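Local coordinates for protein glutamine cyclotransferase (Porphyromonas gingivalis W83, PDB 6QQL) that probably converts N-terminal glutamine of peptides into pyroglutamate, as a zinc-dependent glutaminyl cyclase built on the fold of the M28 peptidase family, at residues D116-P121 with H283-N288. Sequence-based numbering, arbitrary orientation.
Sequences DQDANP and HTQRDN. With ZN (zinc ion), chain C.
At the zinc site, two loops pair so that H283, a ligand of the metal, and the type I β-turn that follows it lie against D116-A119. H283 binds the zinc through NE2 at 2.1 Å, and D133 and D167 are the other protein ligands; its ND1 is hydrogen-bonded to the hydroxyl of Y171. On the backbone side the carbonyl O of H283 accepts a hydrogen bond from Q117 N (3.0 Å), while Q117 CG packs alongside H283 CB at 3.7 Å, the amide plane steeply inclined to the imidazole.

D118 joins the loops a second time. Its CG stands anti to the backbone N (chi1 -161°), a setting that carries OD1 across to the turn T284-D287. There Q285 N donates to the anti side of D118 OD1 over 3.1 Å, close to the carboxylate plane. R286, its chain bent at chi2 and chi3, brings a guanidinium face against the same oxygen; D118 OD1 and R286 NH1 are 3.2 Å apart, a salt bridge of charges alone, since the oxygen stands well away from the guanidinium plane. The other oxygen, OD2, closes an Asx turn by accepting N120 N from above the carboxylate plane. At the end of the type I turn, D287 accepts from the backbone N of D132 through OD1 and from that of D133 through OD2.

With one oxygen turned to the partner loop and the other to its own, the D118 carboxylate is restrained in rotation, and the nearby arginine probably favours its ionised form.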
# COMPACT_ATOMS: atom_id res chain seq x y z
N ASP A 116 11.88 1.18 15.85
CA ASP A 116 11.57 1.83 17.12
C ASP A 116 10.90 0.92 18.13
O ASP A 116 10.80 1.28 19.31
CB ASP A 116 10.59 2.96 16.91
CG ASP A 116 11.02 3.87 15.87
OD1 ASP A 116 12.08 4.48 16.07
OD2 ASP A 116 10.32 3.93 14.84
N GLN A 117 10.33 -0.19 17.68
CA GLN A 117 9.52 -1.05 18.52
C GLN A 117 10.14 -2.44 18.65
O GLN A 117 9.42 -3.40 18.92
CB GLN A 117 8.11 -1.15 17.93
CG GLN A 117 7.53 0.17 17.46
CD GLN A 117 6.72 0.84 18.53
OE1 GLN A 117 6.02 0.19 19.29
NE2 GLN A 117 6.82 2.16 18.60
N ASP A 118 11.45 -2.55 18.45
CA ASP A 118 12.12 -3.83 18.60
C ASP A 118 12.12 -4.25 20.06
O ASP A 118 12.22 -3.41 20.96
CB ASP A 118 13.57 -3.74 18.09
CG ASP A 118 14.19 -5.11 17.80
OD1 ASP A 118 13.86 -5.72 16.75
OD2 ASP A 118 15.02 -5.57 18.62
N ALA A 119 11.99 -5.56 20.29
CA ALA A 119 11.98 -6.05 21.67
C ALA A 119 13.26 -5.68 22.40
O ALA A 119 13.24 -5.47 23.62
CB ALA A 119 11.79 -7.57 21.69
N ASN A 120 14.38 -5.57 21.66
CA ASN A 120 15.67 -5.20 22.22
C ASN A 120 15.87 -3.71 22.03
O ASN A 120 16.12 -3.27 20.89
CB ASN A 120 16.80 -5.98 21.55
CG ASN A 120 18.18 -5.45 21.94
OD1 ASN A 120 18.37 -4.91 23.02
ND2 ASN A 120 19.14 -5.61 21.04
N PRO A 121 15.83 -2.90 23.09
CA PRO A 121 15.92 -1.44 22.90
C PRO A 121 17.23 -0.98 22.27
O PRO A 121 17.29 0.19 21.85
CB PRO A 121 15.76 -0.89 24.33
CG PRO A 121 16.06 -2.04 25.24
CD PRO A 121 15.59 -3.26 24.50
N HIS A 283 7.55 -2.33 12.77
CA HIS A 283 8.64 -1.43 13.15
C HIS A 283 9.63 -2.16 14.06
O HIS A 283 10.09 -1.65 15.09
CB HIS A 283 8.09 -0.16 13.78
CG HIS A 283 7.30 0.67 12.81
ND1 HIS A 283 6.59 1.78 13.19
CD2 HIS A 283 7.12 0.54 11.48
CE1 HIS A 283 5.99 2.29 12.12
NE2 HIS A 283 6.30 1.56 11.07
N THR A 284 10.00 -3.35 13.60
CA THR A 284 10.72 -4.36 14.35
C THR A 284 11.65 -5.05 13.36
O THR A 284 11.30 -5.23 12.19
CB THR A 284 9.73 -5.37 14.97
OG1 THR A 284 9.20 -4.85 16.19
CG2 THR A 284 10.32 -6.75 15.17
N GLN A 285 12.83 -5.44 13.83
CA GLN A 285 13.78 -6.11 12.96
C GLN A 285 13.19 -7.38 12.33
O GLN A 285 13.69 -7.83 11.30
CB GLN A 285 15.05 -6.42 13.75
CG GLN A 285 16.34 -6.36 12.96
CD GLN A 285 17.56 -6.78 13.80
OE1 GLN A 285 17.41 -7.17 14.97
NE2 GLN A 285 18.76 -6.71 13.20
N ARG A 286 12.14 -7.96 12.93
CA ARG A 286 11.46 -9.12 12.35
C ARG A 286 10.62 -8.76 11.13
O ARG A 286 10.19 -9.67 10.41
CB ARG A 286 10.59 -9.83 13.39
CG ARG A 286 11.28 -10.95 14.20
CD ARG A 286 12.34 -10.36 15.13
NE ARG A 286 11.78 -9.47 16.15
CZ ARG A 286 12.50 -8.79 17.05
NH1 ARG A 286 13.83 -8.92 17.08
NH2 ARG A 286 11.89 -7.99 17.92
N ASP A 287 10.32 -7.49 10.88
CA ASP A 287 9.68 -7.18 9.61
C ASP A 287 10.71 -7.38 8.52
O ASP A 287 11.45 -6.46 8.16
CB ASP A 287 9.07 -5.76 9.58
CG ASP A 287 8.34 -5.43 8.24
OD1 ASP A 287 8.18 -6.33 7.37
OD2 ASP A 287 7.89 -4.28 8.05
N ASN A 288 10.79 -8.61 8.01
CA ASN A 288 11.72 -8.97 6.96
C ASN A 288 11.13 -10.13 6.19
O ASN A 288 10.03 -10.60 6.49
CB ASN A 288 13.11 -9.33 7.51
CG ASN A 288 13.07 -10.52 8.48
OD1 ASN A 288 12.65 -11.62 8.14
ND2 ASN A 288 13.57 -10.30 9.69
ZN ZN C . 5.26 1.69 9.27
O HOH W 1 16.70 -8.20 17.17